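Local coordinates for putative exported protein (Bacteroides fragilis, PDB 4RAA) that is of unknown function but folds as a six-bladed beta-propeller of the YWTD superfamily and is probably exported from the cytoplasm, at residues T17-D22 and R287-P292; C133-E138 and T194-Y199; L248-Y253 and K272-Y277. One frame throughout, in Å; residues are numbered along the deposited sequence.

Contact 1 (T17-D22 and R287-P292)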
loop_
_atom_site.group_PDB
_atom_site.type_symbol
_atom_site.label_atom_id
_atom_site.label_comp_id
_atom_site.label_asym_id
_atom_site.label_seq_id
_atom_site.Cartn_x
_atom_site.Cartn_y
_atom_site.Cartn_z
ATOM N N THR A 17 14.685 -27.429 40.490
ATOM C CA THR A 17 13.416 -27.903 41.034
ATOM C C THR A 17 13.545 -29.408 41.078
ATOM O O THR A 17 14.123 -29.998 40.154
ATOM C CB THR A 17 12.169 -27.520 40.207
ATOM O OG1 THR A 17 10.995 -28.008 40.879
ATOM C CG2 THR A 17 12.200 -28.095 38.778
ATOM N N ASP A 18 13.036 -30.030 42.136
ATOM C CA ASP A 18 13.091 -31.496 42.239
ATOM C C ASP A 18 11.729 -32.165 41.939
ATOM O O ASP A 18 11.542 -33.350 42.236
ATOM C CB ASP A 18 13.840 -31.980 43.513
ATOM C CG ASP A 18 13.228 -31.502 44.809
ATOM O OD1 ASP A 18 12.263 -30.705 44.794
ATOM O OD2 ASP A 18 13.747 -31.922 45.865
ATOM N N VAL A 19 10.826 -31.414 41.296
ATOM C CA VAL A 19 9.550 -31.931 40.799
ATOM C C VAL A 19 9.798 -32.336 39.342
ATOM O O VAL A 19 10.426 -31.585 38.583
ATOM C CB VAL A 19 8.410 -30.878 40.868
ATOM C CG1 VAL A 19 7.165 -31.321 40.085
ATOM C CG2 VAL A 19 8.050 -30.582 42.325
ATOM N N ASN A 20 9.297 -33.515 38.967
ATOM C CA ASN A 20 9.404 -34.033 37.601
ATOM C C ASN A 20 8.381 -33.290 36.716
ATOM O O ASN A 20 7.231 -33.092 37.122
ATOM C CB ASN A 20 9.137 -35.547 37.595
ATOM C CG ASN A 20 9.380 -36.201 36.238
ATOM O OD1 ASN A 20 9.170 -35.608 35.188
ATOM N ND2 ASN A 20 9.794 -37.457 36.265
ATOM N N ALA A 21 8.811 -32.891 35.516
ATOM C CA ALA A 21 7.948 -32.154 34.560
ATOM C C ALA A 21 6.786 -32.987 33.996
ATOM O O ALA A 21 5.763 -32.431 33.583
ATOM C CB ALA A 21 8.782 -31.590 33.422
ATOM N N ASP A 22 6.975 -34.308 33.983
ATOM C CA ASP A 22 5.985 -35.292 33.544
ATOM C C ASP A 22 4.679 -35.181 34.351
ATOM O O ASP A 22 3.598 -35.268 33.787
ATOM C CB ASP A 22 6.588 -36.712 33.705
ATOM C CG ASP A 22 5.820 -37.792 32.955
ATOM O OD1 ASP A 22 5.534 -37.591 31.754
ATOM O OD2 ASP A 22 5.560 -38.866 33.555
ATOM N N ARG A 287 2.902 -20.863 40.972
ATOM C CA ARG A 287 4.131 -21.620 41.220
ATOM C C ARG A 287 5.026 -21.715 39.999
ATOM O O ARG A 287 4.529 -21.936 38.899
ATOM C CB ARG A 287 3.781 -23.013 41.728
ATOM C CG ARG A 287 3.250 -22.996 43.165
ATOM C CD ARG A 287 3.207 -24.372 43.822
ATOM N NE ARG A 287 4.468 -25.117 43.661
ATOM C CZ ARG A 287 4.768 -26.271 44.259
ATOM N NH1 ARG A 287 3.959 -26.830 45.165
ATOM N NH2 ARG A 287 5.932 -26.848 43.986
ATOM N N THR A 288 6.339 -21.545 40.211
ATOM C CA THR A 288 7.350 -21.649 39.149
ATOM C C THR A 288 8.135 -22.952 39.242
ATOM O O THR A 288 8.287 -23.492 40.324
ATOM C CB THR A 288 8.371 -20.504 39.198
ATOM O OG1 THR A 288 9.034 -20.513 40.468
ATOM C CG2 THR A 288 7.682 -19.158 38.946
ATOM N N TYR A 289 8.609 -23.430 38.092
ATOM C CA TYR A 289 9.418 -24.651 37.974
ATOM C C TYR A 289 10.447 -24.404 36.879
ATOM O O TYR A 289 10.059 -24.104 35.756
ATOM C CB TYR A 289 8.563 -25.864 37.582
ATOM C CG TYR A 289 7.374 -26.137 38.467
ATOM C CD1 TYR A 289 6.143 -25.518 38.218
ATOM C CD2 TYR A 289 7.460 -27.032 39.541
ATOM C CE1 TYR A 289 5.036 -25.772 39.021
ATOM C CE2 TYR A 289 6.357 -27.287 40.361
ATOM C CZ TYR A 289 5.144 -26.658 40.096
ATOM O OH TYR A 289 4.048 -26.892 40.900
ATOM N N ASN A 290 11.737 -24.544 37.197
ATOM C CA ASN A 290 12.827 -24.284 36.253
ATOM C C ASN A 290 13.614 -25.551 35.948
ATOM O O ASN A 290 13.973 -26.283 36.862
ATOM C CB ASN A 290 13.763 -23.234 36.844
ATOM C CG ASN A 290 14.702 -22.639 35.814
ATOM O OD1 ASN A 290 14.261 -22.031 34.845
ATOM N ND2 ASN A 290 15.993 -22.784 36.031
ATOM N N TYR A 291 13.898 -25.781 34.666
ATOM C CA TYR A 291 14.593 -26.988 34.189
ATOM C C TYR A 291 15.606 -26.689 33.099
ATOM O O TYR A 291 15.289 -25.914 32.198
ATOM C CB TYR A 291 13.587 -27.949 33.532
ATOM C CG TYR A 291 12.442 -28.418 34.402
ATOM C CD1 TYR A 291 11.282 -27.642 34.533
ATOM C CD2 TYR A 291 12.492 -29.663 35.063
ATOM C CE1 TYR A 291 10.216 -28.065 35.319
ATOM C CE2 TYR A 291 11.423 -30.104 35.841
ATOM C CZ TYR A 291 10.289 -29.293 35.973
ATOM O OH TYR A 291 9.220 -29.687 36.734
ATOM N N PRO A 292 16.821 -27.282 33.177
ATOM C CA PRO A 292 17.691 -27.223 31.990
ATOM C C PRO A 292 17.006 -28.090 30.928
ATOM O O PRO A 292 16.516 -29.169 31.281
ATOM C CB PRO A 292 19.012 -27.869 32.457
ATOM C CG PRO A 292 18.941 -27.985 33.938
ATOM C CD PRO A 292 17.497 -27.901 34.338
#
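Tyr291 lies with its ring between two methyl groups of 17-22, Thr17 CG2 over one face and Ala21 CB over the other. Both qualify as CH-pi contacts: CG2 stands 3.8 Å from the ring centroid of Tyr291 and 19° off the ring normal, while Ala21 CB, 4.2 Å from that centroid, is tilted further. CG2 of Thr17 is placed over the ring because OG1 takes the position opposite the backbone N (chi1 -178°), which also brings OG1 to the edge of the Tyr289 ring and lets it accept a weak bond from Val19 N. The same methyl of Thr17 also lies beside Asn290 O.

Beyond the ring, the phenol OH of Tyr291 donates to Val19 O at 2.9 Å. The donor stands well above the plane of that carbonyl, 54° out of it, rather than on a lone pair. Strand 287-292 is the last of four antiparallel strands, after 254-261, 265-272 and 275-282, that form one blade of the beta-propeller, and 17-22 crosses beside it on the way from strand 10-13 to helix 21-24. Backbone bonds of Tyr289 to Leu280 and of Tyr291 to Ile278 tie this strand to its neighbour 275-282, and Ile24 of helix 21-24 also packs on both tyrosines.

Val19 turns its side chain to Tyr289, with CG1 4.1 Å from CE2 of that ring in an oblique, apolar approach. Where the helix begins, Asn20 OD1 caps it by accepting from Asp22 N at 2.8 Å, and Ala21 N donates to Gln299 OE1 of helix 293-299.

Contact 2 (C133-E138 and T194-Y199)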
loop_
_atom_site.group_PDB
_atom_site.type_symbol
_atom_site.label_atom_id
_atom_site.label_comp_id
_atom_site.label_asym_id
_atom_site.label_seq_id
_atom_site.Cartn_x
_atom_site.Cartn_y
_atom_site.Cartn_z
ATOM N N CYS A 133 8.102 -7.700 12.622
ATOM C CA CYS A 133 6.949 -8.318 13.249
ATOM C C CYS A 133 5.893 -7.266 13.610
ATOM O O CYS A 133 6.258 -6.158 14.014
ATOM C CB CYS A 133 7.519 -9.093 14.444
ATOM S SG CYS A 133 6.622 -9.027 15.980
ATOM N N CYS A 134 4.609 -7.622 13.430
ATOM C CA CYS A 134 3.458 -6.729 13.660
ATOM C C CYS A 134 2.211 -7.458 14.178
ATOM O O CYS A 134 2.056 -8.652 13.948
ATOM C CB CYS A 134 3.104 -6.008 12.343
ATOM S SG CYS A 134 1.635 -4.934 12.336
ATOM N N LEU A 135 1.332 -6.720 14.863
ATOM C CA LEU A 135 0.045 -7.239 15.378
ATOM C C LEU A 135 -1.018 -6.146 15.496
ATOM O O LEU A 135 -0.701 -5.003 15.865
ATOM C CB LEU A 135 0.215 -7.926 16.739
ATOM C CG LEU A 135 0.524 -9.426 16.788
ATOM C CD1 LEU A 135 0.820 -9.804 18.230
ATOM C CD2 LEU A 135 -0.628 -10.275 16.233
ATOM N N GLN A 136 -2.272 -6.506 15.208
ATOM C CA GLN A 136 -3.378 -5.552 15.274
ATOM C C GLN A 136 -3.874 -5.449 16.710
ATOM O O GLN A 136 -4.228 -6.460 17.312
ATOM C CB GLN A 136 -4.534 -5.954 14.343
ATOM C CG GLN A 136 -5.558 -4.836 14.172
ATOM C CD GLN A 136 -6.639 -5.119 13.142
ATOM O OE1 GLN A 136 -7.162 -6.223 13.054
ATOM N NE2 GLN A 136 -7.001 -4.104 12.384
ATOM N N LEU A 137 -3.887 -4.231 17.252
ATOM C CA LEU A 137 -4.423 -3.944 18.596
ATOM C C LEU A 137 -5.948 -3.995 18.501
ATOM O O LEU A 137 -6.491 -3.698 17.436
ATOM C CB LEU A 137 -3.995 -2.553 19.071
ATOM C CG LEU A 137 -2.485 -2.314 19.198
ATOM C CD1 LEU A 137 -2.196 -0.829 19.395
ATOM C CD2 LEU A 137 -1.870 -3.163 20.307
ATOM N N GLU A 138 -6.630 -4.321 19.606
ATOM C CA GLU A 138 -8.107 -4.469 19.609
ATOM C C GLU A 138 -8.848 -3.265 18.998
ATOM O O GLU A 138 -9.849 -3.451 18.295
ATOM C CB GLU A 138 -8.670 -4.749 21.010
ATOM C CG GLU A 138 -10.084 -5.349 20.969
ATOM C CD GLU A 138 -10.914 -5.145 22.233
ATOM O OE1 GLU A 138 -10.401 -4.662 23.273
ATOM O OE2 GLU A 138 -12.122 -5.467 22.169
ATOM N N THR A 194 -7.798 -10.332 23.680
ATOM C CA THR A 194 -7.743 -9.100 22.871
ATOM C C THR A 194 -6.480 -8.238 23.106
ATOM O O THR A 194 -6.060 -7.492 22.212
ATOM C CB THR A 194 -9.000 -8.228 23.139
ATOM O OG1 THR A 194 -9.081 -7.884 24.533
ATOM C CG2 THR A 194 -10.276 -8.987 22.736
ATOM N N ASN A 195 -5.896 -8.338 24.305
ATOM C CA ASN A 195 -4.709 -7.560 24.683
ATOM C C ASN A 195 -3.427 -8.019 23.994
ATOM O O ASN A 195 -3.190 -9.222 23.819
ATOM C CB ASN A 195 -4.490 -7.581 26.201
ATOM C CG ASN A 195 -5.563 -6.827 26.956
ATOM O OD1 ASN A 195 -6.250 -7.400 27.796
ATOM N ND2 ASN A 195 -5.733 -5.536 26.645
ATOM N N VAL A 196 -2.607 -7.031 23.638
ATOM C CA VAL A 196 -1.341 -7.227 22.963
ATOM C C VAL A 196 -0.233 -6.913 23.968
ATOM O O VAL A 196 -0.274 -5.900 24.652
ATOM C CB VAL A 196 -1.228 -6.322 21.723
ATOM C CG1 VAL A 196 -0.023 -6.727 20.874
ATOM C CG2 VAL A 196 -2.506 -6.415 20.895
ATOM N N PHE A 197 0.751 -7.801 24.040
ATOM C CA PHE A 197 1.876 -7.671 24.956
ATOM C C PHE A 197 3.175 -7.621 24.174
ATOM O O PHE A 197 3.230 -8.091 23.040
ATOM C CB PHE A 197 1.872 -8.834 25.937
ATOM C CG PHE A 197 0.643 -8.885 26.789
ATOM C CD1 PHE A 197 -0.535 -9.445 26.297
ATOM C CD2 PHE A 197 0.649 -8.359 28.078
ATOM C CE1 PHE A 197 -1.687 -9.478 27.075
ATOM C CE2 PHE A 197 -0.501 -8.390 28.863
ATOM C CZ PHE A 197 -1.671 -8.952 28.362
ATOM N N ALA A 198 4.206 -7.039 24.782
ATOM C CA ALA A 198 5.523 -6.885 24.143
ATOM C C ALA A 198 6.662 -6.904 25.164
ATOM O O ALA A 198 6.428 -6.662 26.355
ATOM C CB ALA A 198 5.559 -5.605 23.313
ATOM N N TYR A 199 7.877 -7.206 24.695
ATOM C CA TYR A 199 9.068 -7.255 25.561
ATOM C C TYR A 199 10.386 -7.129 24.799
ATOM O O TYR A 199 10.445 -7.414 23.599
ATOM C CB TYR A 199 9.069 -8.531 26.408
ATOM C CG TYR A 199 9.100 -9.818 25.621
ATOM C CD1 TYR A 199 7.924 -10.419 25.171
ATOM C CD2 TYR A 199 10.315 -10.452 25.336
ATOM C CE1 TYR A 199 7.961 -11.611 24.446
ATOM C CE2 TYR A 199 10.367 -11.642 24.611
ATOM C CZ TYR A 199 9.190 -12.219 24.173
ATOM O OH TYR A 199 9.258 -13.389 23.469
#
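Val196 lays its CB and CG2 against the end of Leu137, whose CD2 lies 3.4 Å from CG2 of the valine, the two side chains crossing at about a right angle. The contact is between adjacent blades of the beta-propeller: strand 134-136 begins an antiparallel sheet that ends with strand 168-174, whereas strand 195-200 sits between 189-192 and 203-210 in the next sheet. The two segments belong to different sheets and meet mainly through side chains, with no backbone pairing.

Both branches of the valine are engaged. CG1, opposite the backbone N (chi1 -169°), reaches Leu135 CD1 at 4.1 Å in an oblique approach and also touches Leu137 CD2, while CG2 makes the closer approach to Leu137. CG2 of Val196 also comes within 4.0 Å of Gln136 O. The CB of Leu137 does not aim at the other strand; its CG lies beside its own backbone N (chi1 -61°), and the chain end then comes across to the valine. Ile189, from strand 189-192, touches both Leu135 and Val196, and Leu143 of strand 142-145 touches Val196 as well, so this small apolar cluster draws on both blades.

At the solvent-exposed end, Glu138, in the loop after strand 134-136, runs its extended chain obliquely over Thr194. Its methylene and carboxylate carbons do the touching: CG of Glu138 is 3.8 Å, and CD 3.7 Å, from Thr194 CB. Glu138 OE1 stands 3.7 Å from Thr194 OG1, and the two are not hydrogen-bonded.

Contact 3 (L248-Y253 and K272-Y277)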
loop_
_atom_site.group_PDB
_atom_site.type_symbol
_atom_site.label_atom_id
_atom_site.label_comp_id
_atom_site.label_asym_id
_atom_site.label_seq_id
_atom_site.Cartn_x
_atom_site.Cartn_y
_atom_site.Cartn_z
ATOM N N LEU A 248 28.656 -11.781 25.313
ATOM C CA LEU A 248 27.458 -11.996 26.118
ATOM C C LEU A 248 27.290 -13.467 26.529
ATOM O O LEU A 248 26.958 -13.759 27.675
ATOM C CB LEU A 248 26.228 -11.501 25.349
ATOM C CG LEU A 248 24.842 -11.639 25.975
ATOM C CD1 LEU A 248 24.800 -11.087 27.383
ATOM C CD2 LEU A 248 23.793 -10.949 25.112
ATOM N N ILE A 249 27.538 -14.373 25.588
ATOM C CA ILE A 249 27.454 -15.828 25.822
ATOM C C ILE A 249 28.536 -16.331 26.803
ATOM O O ILE A 249 28.292 -17.281 27.548
ATOM C CB ILE A 249 27.389 -16.585 24.456
ATOM C CG1 ILE A 249 25.970 -16.395 23.888
ATOM C CG2 ILE A 249 27.703 -18.074 24.577
ATOM C CD1 ILE A 249 25.773 -16.833 22.458
ATOM N N GLN A 250 29.698 -15.672 26.821
ATOM C CA GLN A 250 30.779 -16.004 27.765
ATOM C C GLN A 250 30.461 -15.619 29.213
ATOM O O GLN A 250 31.082 -16.166 30.124
ATOM C CB GLN A 250 32.109 -15.321 27.381
ATOM C CG GLN A 250 32.625 -15.600 25.972
ATOM C CD GLN A 250 32.719 -17.075 25.637
ATOM O OE1 GLN A 250 32.279 -17.513 24.572
ATOM N NE2 GLN A 250 33.266 -17.853 26.560
ATOM N N SER A 251 29.526 -14.684 29.426
ATOM C CA SER A 251 29.169 -14.209 30.772
ATOM C C SER A 251 28.095 -15.045 31.457
ATOM O O SER A 251 27.409 -15.855 30.827
ATOM C CB SER A 251 28.694 -12.749 30.718
ATOM O OG SER A 251 27.477 -12.632 29.997
ATOM N N ASP A 252 27.961 -14.799 32.760
ATOM C CA ASP A 252 26.938 -15.424 33.596
ATOM C C ASP A 252 25.536 -14.852 33.341
ATOM O O ASP A 252 24.565 -15.460 33.785
ATOM C CB ASP A 252 27.282 -15.269 35.091
ATOM C CG ASP A 252 28.545 -16.043 35.505
ATOM O OD1 ASP A 252 28.707 -17.225 35.118
ATOM O OD2 ASP A 252 29.362 -15.476 36.261
ATOM N N TYR A 253 25.429 -13.699 32.655
ATOM C CA TYR A 253 24.131 -13.047 32.320
ATOM C C TYR A 253 23.213 -13.899 31.438
ATOM O O TYR A 253 23.640 -14.923 30.898
ATOM C CB TYR A 253 24.352 -11.709 31.585
ATOM C CG TYR A 253 24.956 -10.576 32.388
ATOM C CD1 TYR A 253 24.246 -9.979 33.449
ATOM C CD2 TYR A 253 26.201 -10.036 32.045
ATOM C CE1 TYR A 253 24.779 -8.900 34.167
ATOM C CE2 TYR A 253 26.743 -8.969 32.757
ATOM C CZ TYR A 253 26.036 -8.401 33.811
ATOM O OH TYR A 253 26.598 -7.345 34.491
ATOM N N LYS A 272 21.839 -19.305 29.341
ATOM C CA LYS A 272 22.721 -18.897 30.439
ATOM C C LYS A 272 23.913 -19.841 30.480
ATOM O O LYS A 272 23.720 -21.058 30.417
ATOM C CB LYS A 272 21.966 -18.983 31.776
ATOM C CG LYS A 272 22.723 -18.457 33.000
ATOM C CD LYS A 272 22.095 -18.870 34.333
ATOM C CE LYS A 272 22.275 -20.346 34.673
ATOM N NZ LYS A 272 21.834 -20.641 36.066
ATOM N N ASN A 273 25.121 -19.289 30.605
ATOM C CA ASN A 273 26.355 -20.084 30.616
ATOM C C ASN A 273 26.395 -21.093 29.440
ATOM O O ASN A 273 26.768 -22.254 29.621
ATOM C CB ASN A 273 26.515 -20.823 31.971
ATOM C CG ASN A 273 26.576 -19.889 33.178
ATOM O OD1 ASN A 273 25.731 -19.968 34.070
ATOM N ND2 ASN A 273 27.591 -19.025 33.228
ATOM N N LYS A 274 25.965 -20.645 28.255
ATOM C CA LYS A 274 25.904 -21.461 27.027
ATOM C C LYS A 274 24.917 -22.666 27.044
ATOM O O LYS A 274 25.022 -23.532 26.166
ATOM C CB LYS A 274 27.309 -21.965 26.634
ATOM C CG LYS A 274 28.448 -20.964 26.808
ATOM C CD LYS A 274 29.732 -21.446 26.158
ATOM C CE LYS A 274 30.766 -20.336 26.112
ATOM N NZ LYS A 274 31.966 -20.723 25.319
ATOM N N GLU A 275 23.966 -22.716 27.994
ATOM C CA GLU A 275 22.995 -23.843 28.116
ATOM C C GLU A 275 21.545 -23.356 28.089
ATOM O O GLU A 275 21.247 -22.299 28.633
ATOM C CB GLU A 275 23.236 -24.649 29.410
ATOM C CG GLU A 275 24.582 -25.376 29.504
ATOM C CD GLU A 275 24.780 -26.525 28.503
ATOM O OE1 GLU A 275 23.817 -26.959 27.823
ATOM O OE2 GLU A 275 25.929 -27.017 28.397
ATOM N N LYS A 276 20.652 -24.149 27.486
ATOM C CA LYS A 276 19.219 -23.802 27.352
ATOM C C LYS A 276 18.404 -24.247 28.569
ATOM O O LYS A 276 18.507 -25.396 28.995
ATOM C CB LYS A 276 18.609 -24.470 26.113
ATOM C CG LYS A 276 19.260 -24.112 24.785
ATOM C CD LYS A 276 18.737 -25.004 23.671
ATOM C CE LYS A 276 19.449 -24.711 22.364
ATOM N NZ LYS A 276 18.948 -25.575 21.258
ATOM N N TYR A 277 17.579 -23.343 29.094
ATOM C CA TYR A 277 16.696 -23.593 30.248
ATOM C C TYR A 277 15.257 -23.247 29.905
ATOM O O TYR A 277 15.000 -22.528 28.939
ATOM C CB TYR A 277 17.117 -22.729 31.444
ATOM C CG TYR A 277 18.501 -23.028 31.960
ATOM C CD1 TYR A 277 19.619 -22.403 31.404
ATOM C CD2 TYR A 277 18.705 -23.942 33.000
ATOM C CE1 TYR A 277 20.902 -22.681 31.860
ATOM C CE2 TYR A 277 19.990 -24.228 33.470
ATOM C CZ TYR A 277 21.083 -23.592 32.894
ATOM O OH TYR A 277 22.353 -23.846 33.330
#
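Lys272 brings its CG within 3.6 Å of Asp252 O, and from there its aliphatic chain bends at chi3 (72°), so that its amine end leads away from 248-253. That carbonyl oxygen is not without a polar partner, since Thr225 OG1 is hydrogen-bonded to it.

Next comes Asn273, the first of the two central residues of a type I' turn that runs from Lys272 to Glu275. Both central residues have positive phi values, and the turn is closed in both directions by the backbone, Glu275 N donating to Lys272 O at 2.9 Å and Lys272 N to Glu275 O at 3.1 Å: the geometry of a two-residue beta-hairpin. Asn273 swings its amide back toward the other segment, and ND2 donates to Asp252 OD1 at 2.8 Å with an N-H...O angle of 152°. The acceptor lies close to the amide plane and offers its anti lone pair, the one away from the other carboxylate oxygen, while the carboxylate and amide planes stand 70° apart.

Lys274 has the most surface buried here. Its CG packs on Ile249 CG2 at 3.7 Å, the two chains crossing at about a right angle, and its extended chain carries NZ on to Gln250 OE1 at 3.3 Å, a weak bond. Gln250 is bent at chi2, which turns its amide back toward the lysine end.

From Glu275 the chain leaves as strand 275-282, paired with 265-272 on one side and 287-292 on the other. Through Lys274 on Ile249 and Gln250, and Asn273 on Asp252, the hairpin tip rests against the C-terminal end of helix 245-250 and the loop leading into strand 254-261, the first strand of the same blade, where Tyr253 meets Phe232 of helix 230-237 edge-to-face.

How the contacts relate
From the N terminus, the chain passes strand 10-13 and reaches 17-22, whose partner 287-292 comes 265 residues later; contact 1 therefore closes a long loop that encloses the other two. Inside it, contact 2 closes first, joining the blade that begins with strand 134-136 to the following sheet. Contact 3 opens only after that, and its short loop spans strand 254-261 and most of 265-272 within one blade. None of the loops cross. Contacts 1 and 3 share that blade and touch: 275-282 and 287-292 are adjacent strands, with Pro292 packing on Tyr277. Contact 2 stands apart, its nearest atoms about 15 Å from contact 1 and about 12 Å from contact 3.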